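Local coordinates for PHOX (PDB 4A9V), which is an alkaline phosphatase of the PhoX family, a beta-propeller enzyme that catalyses phosphotransfer chemistry with a complex iron-calcium cofactor, at residues A[191-196]-A[248-253]; A[242-247]-A[267-272]. All blocks are in the same frame, centred on the assembly; numbering follows the deposited sequence.

Contact 1 (A[191-196]-A[248-253]); sequences TCEENF and WVVEID. With FEO (mu-oxo-diiron), chain S.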
ATOM      1  N   THR A 191       5.545   3.907   6.115  1.00  6.46           N
ATOM      2  CA  THR A 191       4.882   4.282   4.887  1.00  6.38           C
ATOM      3  C   THR A 191       5.755   3.888   3.697  1.00  6.25           C
ATOM      4  O   THR A 191       6.981   3.938   3.762  1.00  7.88           O
ATOM      5  CB  THR A 191       4.513   5.783   4.859  1.00  7.01           C
ATOM      6  OG1 THR A 191       3.699   6.032   3.712  1.00  7.31           O
ATOM      7  CG2 THR A 191       5.735   6.680   4.800  1.00  7.14           C
ATOM      8  N   CYS A 192       5.113   3.452   2.622  1.00  5.49           N
ATOM      9  CA  CYS A 192       5.782   2.768   1.530  1.00  5.98           C
ATOM     10  C   CYS A 192       5.674   3.579   0.246  1.00  6.15           C
ATOM     11  O   CYS A 192       4.573   3.875  -0.213  1.00  7.08           O
ATOM     12  CB  CYS A 192       5.124   1.412   1.323  1.00  6.50           C
ATOM     13  SG  CYS A 192       5.475   0.265   2.661  1.00  8.53           S
ATOM     14  N   GLU A 193       6.815   3.927  -0.341  1.00  6.15           N
ATOM     15  CA  GLU A 193       6.863   4.657  -1.605  1.00  6.73           C
ATOM     16  C   GLU A 193       6.778   3.663  -2.756  1.00  7.02           C
ATOM     17  O   GLU A 193       7.643   2.802  -2.899  1.00  7.05           O
ATOM     18  CB  GLU A 193       8.165   5.463  -1.687  1.00  6.69           C
ATOM     19  CG  GLU A 193       8.241   6.534  -0.615  1.00  7.02           C
ATOM     20  CD  GLU A 193       9.613   7.165  -0.419  1.00  6.84           C
ATOM     21  OE1 GLU A 193      10.625   6.706  -0.997  1.00  7.55           O
ATOM     22  OE2 GLU A 193       9.671   8.159   0.344  1.00  7.50           O
ATOM     23  N   GLU A 194       5.721   3.778  -3.558  1.00  6.88           N
ATOM     24  CA  GLU A 194       5.420   2.791  -4.602  1.00  6.77           C
ATOM     25  C   GLU A 194       5.772   3.353  -5.990  1.00  6.39           C
ATOM     26  O   GLU A 194       6.913   3.233  -6.418  1.00  6.89           O
ATOM     27  CB  GLU A 194       3.955   2.319  -4.514  1.00  6.51           C
ATOM     28  CG  GLU A 194       3.601   1.232  -5.523  1.00  6.62           C
ATOM     29  CD  GLU A 194       2.113   0.994  -5.642  1.00  7.24           C
ATOM     30  OE1 GLU A 194       1.335   1.951  -5.433  1.00  7.00           O
ATOM     31  OE2 GLU A 194       1.734  -0.129  -6.025  1.00  7.75           O
ATOM     32  N   ASN A 195       4.853   4.059  -6.645  1.00  6.87           N
ATOM     33  CA  ASN A 195       5.071   4.498  -8.031  1.00  7.78           C
ATOM     34  C   ASN A 195       5.818   5.828  -8.116  1.00  7.39           C
ATOM     35  O   ASN A 195       5.463   6.738  -8.881  1.00  8.05           O
ATOM     36  CB  ASN A 195       3.747   4.554  -8.777  1.00  8.30           C
ATOM     37  CG  ASN A 195       3.187   3.173  -9.033  1.00 11.27           C
ATOM     38  OD1 ASN A 195       3.878   2.314  -9.584  1.00 14.02           O
ATOM     39  ND2 ASN A 195       1.986   2.916  -8.545  1.00 18.13           N
ATOM     40  N   PHE A 196       6.920   5.895  -7.384  1.00  7.74           N
ATOM     41  CA  PHE A 196       7.700   7.120  -7.292  1.00  7.82           C
ATOM     42  C   PHE A 196       8.295   7.520  -8.639  1.00  7.14           C
ATOM     43  O   PHE A 196       8.457   8.702  -8.924  1.00  8.41           O
ATOM     44  CB  PHE A 196       8.805   6.989  -6.235  1.00  8.27           C
ATOM     45  CG  PHE A 196       9.897   6.023  -6.604  1.00  8.04           C
ATOM     46  CD1 PHE A 196       9.773   4.667  -6.363  1.00  8.50           C
ATOM     47  CD2 PHE A 196      11.079   6.487  -7.148  1.00  8.27           C
ATOM     48  CE1 PHE A 196      10.784   3.792  -6.719  1.00  8.57           C
ATOM     49  CE2 PHE A 196      12.087   5.618  -7.509  1.00  8.94           C
ATOM     50  CZ  PHE A 196      11.950   4.269  -7.283  1.00  9.59           C
ATOM     51  N   TRP A 248      11.557   3.900  -1.038  1.00  6.54           N
ATOM     52  CA  TRP A 248      11.954   3.318   0.244  1.00  6.42           C
ATOM     53  C   TRP A 248      10.777   3.206   1.176  1.00  6.01           C
ATOM     54  O   TRP A 248       9.720   3.816   0.962  1.00  7.16           O
ATOM     55  CB  TRP A 248      13.030   4.192   0.888  1.00  6.63           C
ATOM     56  CG  TRP A 248      14.232   4.425   0.005  1.00  7.05           C
ATOM     57  CD1 TRP A 248      14.515   5.552  -0.753  1.00  7.28           C
ATOM     58  CD2 TRP A 248      15.352   3.511  -0.226  1.00  7.22           C
ATOM     59  NE1 TRP A 248      15.705   5.401  -1.427  1.00  7.14           N
ATOM     60  CE2 TRP A 248      16.264   4.200  -1.125  1.00  6.97           C
ATOM     61  CE3 TRP A 248      15.685   2.243   0.230  1.00  7.30           C
ATOM     62  CZ2 TRP A 248      17.477   3.649  -1.491  1.00  7.86           C
ATOM     63  CZ3 TRP A 248      16.890   1.678  -0.183  1.00  7.39           C
ATOM     64  CH2 TRP A 248      17.775   2.375  -1.010  1.00  7.34           C
ATOM     65  N   VAL A 249      10.954   2.400   2.215  1.00  6.09           N
ATOM     66  CA  VAL A 249      10.084   2.398   3.378  1.00  6.22           C
ATOM     67  C   VAL A 249      10.558   3.494   4.326  1.00  7.00           C
ATOM     68  O   VAL A 249      11.747   3.608   4.617  1.00  7.80           O
ATOM     69  CB  VAL A 249      10.127   1.032   4.077  1.00  6.38           C
ATOM     70  CG1 VAL A 249       9.220   1.034   5.297  1.00  8.86           C
ATOM     71  CG2 VAL A 249       9.703  -0.063   3.111  1.00  7.91           C
ATOM     72  N   VAL A 250       9.613   4.305   4.780  1.00  6.26           N
ATOM     73  CA  VAL A 250       9.900   5.467   5.604  1.00  6.46           C
ATOM     74  C   VAL A 250       9.225   5.298   6.964  1.00  6.28           C
ATOM     75  O   VAL A 250       8.044   4.971   7.043  1.00  6.81           O
ATOM     76  CB  VAL A 250       9.377   6.748   4.918  1.00  7.22           C
ATOM     77  CG1 VAL A 250       9.708   7.972   5.752  1.00  8.98           C
ATOM     78  CG2 VAL A 250       9.955   6.876   3.521  1.00  8.89           C
ATOM     79  N   GLU A 251       9.989   5.477   8.037  1.00  5.92           N
ATOM     80  CA  GLU A 251       9.503   5.287   9.396  1.00  6.49           C
ATOM     81  C   GLU A 251       9.184   6.642  10.036  1.00  6.57           C
ATOM     82  O   GLU A 251       9.995   7.579  10.005  1.00  7.45           O
ATOM     83  CB  GLU A 251      10.548   4.533  10.223  1.00  6.81           C
ATOM     84  CG  GLU A 251      10.055   4.150  11.609  1.00  6.97           C
ATOM     85  CD  GLU A 251      10.990   3.226  12.373  1.00  7.65           C
ATOM     86  OE1 GLU A 251      12.136   3.011  11.921  1.00  8.27           O
ATOM     87  OE2 GLU A 251      10.607   2.796  13.482  1.00  8.75           O
ATOM     88  N   ILE A 252       7.971   6.730  10.575  1.00  6.56           N
ATOM     89  CA  ILE A 252       7.412   7.937  11.174  1.00  6.92           C
ATOM     90  C   ILE A 252       6.983   7.641  12.609  1.00  7.41           C
ATOM     91  O   ILE A 252       6.345   6.626  12.872  1.00  7.53           O
ATOM     92  CB  ILE A 252       6.177   8.402  10.362  1.00  7.22           C
ATOM     93  CG1 ILE A 252       6.590   8.851   8.955  1.00  7.46           C
ATOM     94  CG2 ILE A 252       5.406   9.503  11.084  1.00  9.01           C
ATOM     95  CD1 ILE A 252       5.454   8.894   7.950  1.00  8.60           C
ATOM     96  N   ASP A 253       7.294   8.564  13.518  1.00  7.38           N
ATOM     97  CA  ASP A 253       6.801   8.487  14.886  1.00  7.89           C
ATOM     98  C   ASP A 253       5.586   9.394  15.049  1.00  8.03           C
ATOM     99  O   ASP A 253       5.737  10.607  15.161  1.00  8.14           O
ATOM    100  CB  ASP A 253       7.897   8.905  15.863  1.00  8.97           C
ATOM    101  CG  ASP A 253       7.464   8.790  17.314  1.00  9.94           C
ATOM    102  OD1 ASP A 253       6.282   8.471  17.570  1.00  9.83           O
ATOM    103  OD2 ASP A 253       8.303   9.054  18.209  1.00 13.30           O
TER
HETATM  104 FE1  FEO S1594      -0.559   1.964  -4.670  1.00  7.69          FE
HETATM  105 FE2  FEO S1594       0.024  -1.268  -5.803  1.00  7.08          FE
HETATM  106  O   FEO S1594      -1.120   0.187  -5.251  1.00  7.92           O
HETATM  107  O   HOH W   1      -2.592   2.085  -3.953  1.00  8.23           O
HETATM  108  O   HOH W   2      -1.354   2.423  -6.746  1.00 13.70           O
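Glu193 reaches across to the start of the 248-253 segment: its CG stands anti to its own carbonyl carbon (chi1 -64°), and the extended chain carries OE1 to the backbone N of Trp248, 3.0 Å away. The N-H points almost straight at OE1 (171°) but meets it from above the carboxylate plane. The other oxygen, OE2, lies 3.4 Å from Val250 CG2 and is held by Lys263 in a salt bridge and by Thr175. Glu193 N in turn donates to Trp248 O at 3.2 Å, so backbone and side chain of one residue grip both polar backbone atoms of Trp248. On the same face of the sheet as Val250, Thr191 lies alongside it, the two side chains pointing the same way; Thr191 CG2 comes 3.6 Å from Val250 CB, and Ile252 CD1 lies 3.9 Å from the same methyl. This is an antiparallel pairing of neighbouring strands inside one sheet of the beta-propeller. Thr191 and Val250 form the hydrogen-bonded pair, with N-O distances of 2.9 Å (Thr191 N to Val250 O) and 2.8 Å (Val250 N to Thr191 O). Cys192 and Val249, the non-hydrogen-bonded pair, face the other way. Just past the strand, Glu194 points away from the 248-253 segment, toward the mu-oxo-diiron group, and bridges its two irons, OE1 on one at 2.0 Å and OE2 on the other; Glu90, Cys179, Glu273, Asp292 and Glu387 bind the irons as well.

Contact 2 (A[242-247]-A[267-272]); sequences ELNRHG and LGRFKH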
ATOM      1  N   GLU A 242      18.412  11.879  -7.798  1.00  9.15           N
ATOM      2  CA  GLU A 242      17.177  12.031  -7.033  1.00  8.16           C
ATOM      3  C   GLU A 242      16.293  10.794  -7.167  1.00  8.08           C
ATOM      4  O   GLU A 242      15.600  10.435  -6.221  1.00  8.07           O
ATOM      5  CB  GLU A 242      16.412  13.295  -7.429  1.00  8.40           C
ATOM      6  CG  GLU A 242      15.222  13.611  -6.526  1.00  8.27           C
ATOM      7  CD  GLU A 242      15.594  14.040  -5.118  1.00  8.60           C
ATOM      8  OE1 GLU A 242      16.797  14.222  -4.835  1.00  8.99           O
ATOM      9  OE2 GLU A 242      14.667  14.200  -4.286  1.00  8.92           O
ATOM     10  N   LEU A 243      16.363  10.101  -8.305  1.00  8.14           N
ATOM     11  CA  LEU A 243      15.599   8.861  -8.482  1.00  8.45           C
ATOM     12  C   LEU A 243      15.945   7.821  -7.415  1.00  7.74           C
ATOM     13  O   LEU A 243      15.133   6.947  -7.108  1.00  8.03           O
ATOM     14  CB  LEU A 243      15.866   8.294  -9.880  1.00  8.86           C
ATOM     15  CG  LEU A 243      14.832   7.284 -10.386  1.00  8.51           C
ATOM     16  CD1 LEU A 243      13.529   7.979 -10.747  1.00 10.24           C
ATOM     17  CD2 LEU A 243      15.363   6.491 -11.568  1.00 10.17           C
ATOM     18  N   ASN A 244      17.174   7.861  -6.907  1.00  7.85           N
ATOM     19  CA  ASN A 244      17.635   6.865  -5.948  1.00  7.52           C
ATOM     20  C   ASN A 244      17.185   7.148  -4.522  1.00  7.81           C
ATOM     21  O   ASN A 244      17.270   6.274  -3.660  1.00  8.25           O
ATOM     22  CB  ASN A 244      19.154   6.757  -5.982  1.00  8.08           C
ATOM     23  CG  ASN A 244      19.667   6.302  -7.320  1.00  9.67           C
ATOM     24  OD1 ASN A 244      18.998   5.557  -8.028  1.00 12.14           O
ATOM     25  ND2 ASN A 244      20.852   6.770  -7.688  1.00 10.64           N
ATOM     26  N   ARG A 245      16.702   8.363  -4.281  1.00  7.23           N
ATOM     27  CA  ARG A 245      16.380   8.833  -2.939  1.00  7.55           C
ATOM     28  C   ARG A 245      14.887   8.660  -2.621  1.00  6.88           C
ATOM     29  O   ARG A 245      14.414   9.104  -1.572  1.00  7.60           O
ATOM     30  CB  ARG A 245      16.841  10.281  -2.784  1.00  7.65           C
ATOM     31  CG  ARG A 245      18.366  10.389  -2.748  1.00  8.83           C
ATOM     32  CD  ARG A 245      18.918  11.612  -3.452  1.00  8.34           C
ATOM     33  NE  ARG A 245      18.402  12.867  -2.912  1.00  8.46           N
ATOM     34  CZ  ARG A 245      18.859  13.452  -1.813  1.00  8.71           C
ATOM     35  NH1 ARG A 245      19.866  12.919  -1.137  1.00  9.09           N
ATOM     36  NH2 ARG A 245      18.305  14.578  -1.387  1.00  9.67           N
ATOM     37  N   HIS A 246      14.210   7.890  -3.469  1.00  7.10           N
ATOM     38  CA  HIS A 246      12.807   7.524  -3.322  1.00  6.71           C
ATOM     39  C   HIS A 246      12.643   6.085  -3.740  1.00  6.81           C
ATOM     40  O   HIS A 246      13.530   5.501  -4.376  1.00  7.27           O
ATOM     41  CB  HIS A 246      11.927   8.450  -4.165  1.00  7.57           C
ATOM     42  CG  HIS A 246      12.118   9.902  -3.841  1.00  7.17           C
ATOM     43  ND1 HIS A 246      11.531  10.485  -2.768  1.00  7.62           N
ATOM     44  CD2 HIS A 246      13.011  10.830  -4.360  1.00  7.78           C
ATOM     45  CE1 HIS A 246      12.006  11.741  -2.644  1.00  7.53           C
ATOM     46  NE2 HIS A 246      12.919  11.946  -3.606  1.00  7.63           N
ATOM     47  N   GLY A 247      11.527   5.482  -3.332  1.00  6.45           N
ATOM     48  CA  GLY A 247      11.330   4.040  -3.452  1.00  6.80           C
ATOM     49  C   GLY A 247      11.718   3.267  -2.198  1.00  6.32           C
ATOM     50  O   GLY A 247      12.095   2.095  -2.280  1.00  6.61           O
ATOM     51  N   LEU A 267      15.811  -1.904   4.069  1.00  6.56           N
ATOM     52  CA  LEU A 267      14.637  -2.631   3.589  1.00  6.66           C
ATOM     53  C   LEU A 267      14.521  -2.610   2.061  1.00  6.81           C
ATOM     54  O   LEU A 267      13.633  -3.252   1.503  1.00  7.76           O
ATOM     55  CB  LEU A 267      13.357  -2.089   4.240  1.00  7.00           C
ATOM     56  CG  LEU A 267      13.029  -2.627   5.637  1.00  6.91           C
ATOM     57  CD1 LEU A 267      14.125  -2.335   6.657  1.00  7.77           C
ATOM     58  CD2 LEU A 267      11.696  -2.062   6.112  1.00  8.14           C
ATOM     59  N   GLY A 268      15.485  -1.984   1.386  1.00  6.41           N
ATOM     60  CA  GLY A 268      15.586  -2.078  -0.067  1.00  6.74           C
ATOM     61  C   GLY A 268      14.758  -1.042  -0.812  1.00  6.55           C
ATOM     62  O   GLY A 268      13.795  -0.492  -0.265  1.00  6.68           O
ATOM     63  N   ARG A 269      15.146  -0.787  -2.059  1.00  6.49           N
ATOM     64  CA  ARG A 269      14.470   0.181  -2.916  1.00  6.55           C
ATOM     65  C   ARG A 269      13.736  -0.545  -4.035  1.00  6.22           C
ATOM     66  O   ARG A 269      14.337  -1.329  -4.776  1.00  6.91           O
ATOM     67  CB  ARG A 269      15.488   1.162  -3.512  1.00  7.31           C
ATOM     68  CG  ARG A 269      14.895   2.111  -4.536  1.00  6.83           C
ATOM     69  CD  ARG A 269      15.880   3.214  -4.866  1.00  6.97           C
ATOM     70  NE  ARG A 269      15.511   3.951  -6.068  1.00  7.50           N
ATOM     71  CZ  ARG A 269      15.834   3.591  -7.305  1.00  7.64           C
ATOM     72  NH1 ARG A 269      16.510   2.477  -7.534  1.00  8.08           N
ATOM     73  NH2 ARG A 269      15.414   4.320  -8.325  1.00  8.01           N
ATOM     74  N   PHE A 270      12.435  -0.297  -4.134  1.00  6.31           N
ATOM     75  CA  PHE A 270      11.557  -0.873  -5.145  1.00  6.63           C
ATOM     76  C   PHE A 270      10.193  -0.194  -4.973  1.00  6.48           C
ATOM     77  O   PHE A 270      10.101   0.821  -4.279  1.00  6.93           O
ATOM     78  CB  PHE A 270      11.505  -2.430  -5.095  1.00  6.40           C
ATOM     79  CG  PHE A 270      11.247  -3.023  -3.725  1.00  6.43           C
ATOM     80  CD1 PHE A 270       9.954  -3.281  -3.295  1.00  7.12           C
ATOM     81  CD2 PHE A 270      12.299  -3.541  -2.980  1.00  7.00           C
ATOM     82  CE1 PHE A 270       9.720  -3.953  -2.110  1.00  6.98           C
ATOM     83  CE2 PHE A 270      12.072  -4.213  -1.801  1.00  7.43           C
ATOM     84  CZ  PHE A 270      10.784  -4.447  -1.380  1.00  7.43           C
ATOM     85  N   LYS A 271       9.181  -0.647  -5.703  1.00  6.31           N
ATOM     86  CA  LYS A 271       7.883   0.010  -5.669  1.00  6.23           C
ATOM     87  C   LYS A 271       7.033  -0.612  -4.553  1.00  6.36           C
ATOM     88  O   LYS A 271       6.220  -1.512  -4.772  1.00  6.63           O
ATOM     89  CB  LYS A 271       7.229  -0.029  -7.051  1.00  6.79           C
ATOM     90  CG  LYS A 271       8.085   0.695  -8.065  1.00  6.53           C
ATOM     91  CD  LYS A 271       7.460   0.852  -9.436  1.00  7.90           C
ATOM     92  CE  LYS A 271       8.492   1.422 -10.395  1.00  9.30           C
ATOM     93  NZ  LYS A 271       7.985   1.542 -11.787  1.00 10.35           N
ATOM     94  N   HIS A 272       7.356  -0.207  -3.327  1.00  6.15           N
ATOM     95  CA  HIS A 272       6.806  -0.831  -2.127  1.00  5.87           C
ATOM     96  C   HIS A 272       5.316  -0.626  -2.030  1.00  5.94           C
ATOM     97  O   HIS A 272       4.853   0.514  -2.019  1.00  6.97           O
ATOM     98  CB  HIS A 272       7.434  -0.198  -0.890  1.00  6.33           C
ATOM     99  CG  HIS A 272       8.881  -0.540  -0.684  1.00  6.12           C
ATOM    100  ND1 HIS A 272       9.267  -1.623   0.028  1.00  6.35           N
ATOM    101  CD2 HIS A 272      10.038   0.125  -1.048  1.00  6.75           C
ATOM    102  CE1 HIS A 272      10.604  -1.652   0.100  1.00  7.05           C
ATOM    103  NE2 HIS A 272      11.078  -0.591  -0.556  1.00  7.09           N
TER
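Two buried loops meet here beside the metal centre, about 9 Å from the mu-oxo-diiron group to the side chain of His272, and Arg269 does most of the joining. With CG anti to the backbone N (chi1 174°) and the chain extended as far as NE, the arginine brings its guanidinium to the carbonyls at the end of the 3-10 segment 242-244 and just after it. NH2 donates to Leu243 O at 2.9 Å, arriving from above the carbonyl plane, while NE makes weak bonds to Leu243 O and to His246 O. The amide of Asn244 stands at 89° to the guanidinium, OD1 over one face and 3.8 Å from Arg269 CZ; Asn244 ND2 is used by Leu160 O. Gly247 O is the second meeting point. Phe270 N binds it in the carbonyl plane at 3.0 Å, and the His272 ring brings CD2 to it edge-on. That ring is fixed by its own loop, NE2 donating to Gly268 O, 2.7 Å away. Across the 242-247 loop, Glu242 holds Arg245 by a salt bridge and His246 by a hydrogen bond. Outside the pair, Arg269 also bonds to the backbone of Leu368 and Ile369 on helix 364-369, and His272 packs against strands 189-193, 249-252 and 284-290.

How the contacts relate
From the N terminus, the first of the four segments, 191-196, begins on strand 189-193; a long excursion through helix 211-216 then leads to 242-247, which runs straight into 248-253. Contact 1 closes that loop of 51 intervening residues. From strand 249-252 the chain returns through strand 262-264 to 267-272, where contact 2 closes a shorter loop of 19 residues. Since the segments alternate along the sequence, the two closures cross rather than nest, and 242-253 serves both in succession. They also touch directly: Glu193 O lies 3.1 Å from His272 N, a probable hydrogen bond, and Glu193 OE1 lies 2.8 Å from Gly247 N. Together they tie the propeller sheet holding strands 189-193, 249-252 and 262-264 to the loop leading into strand 276-279.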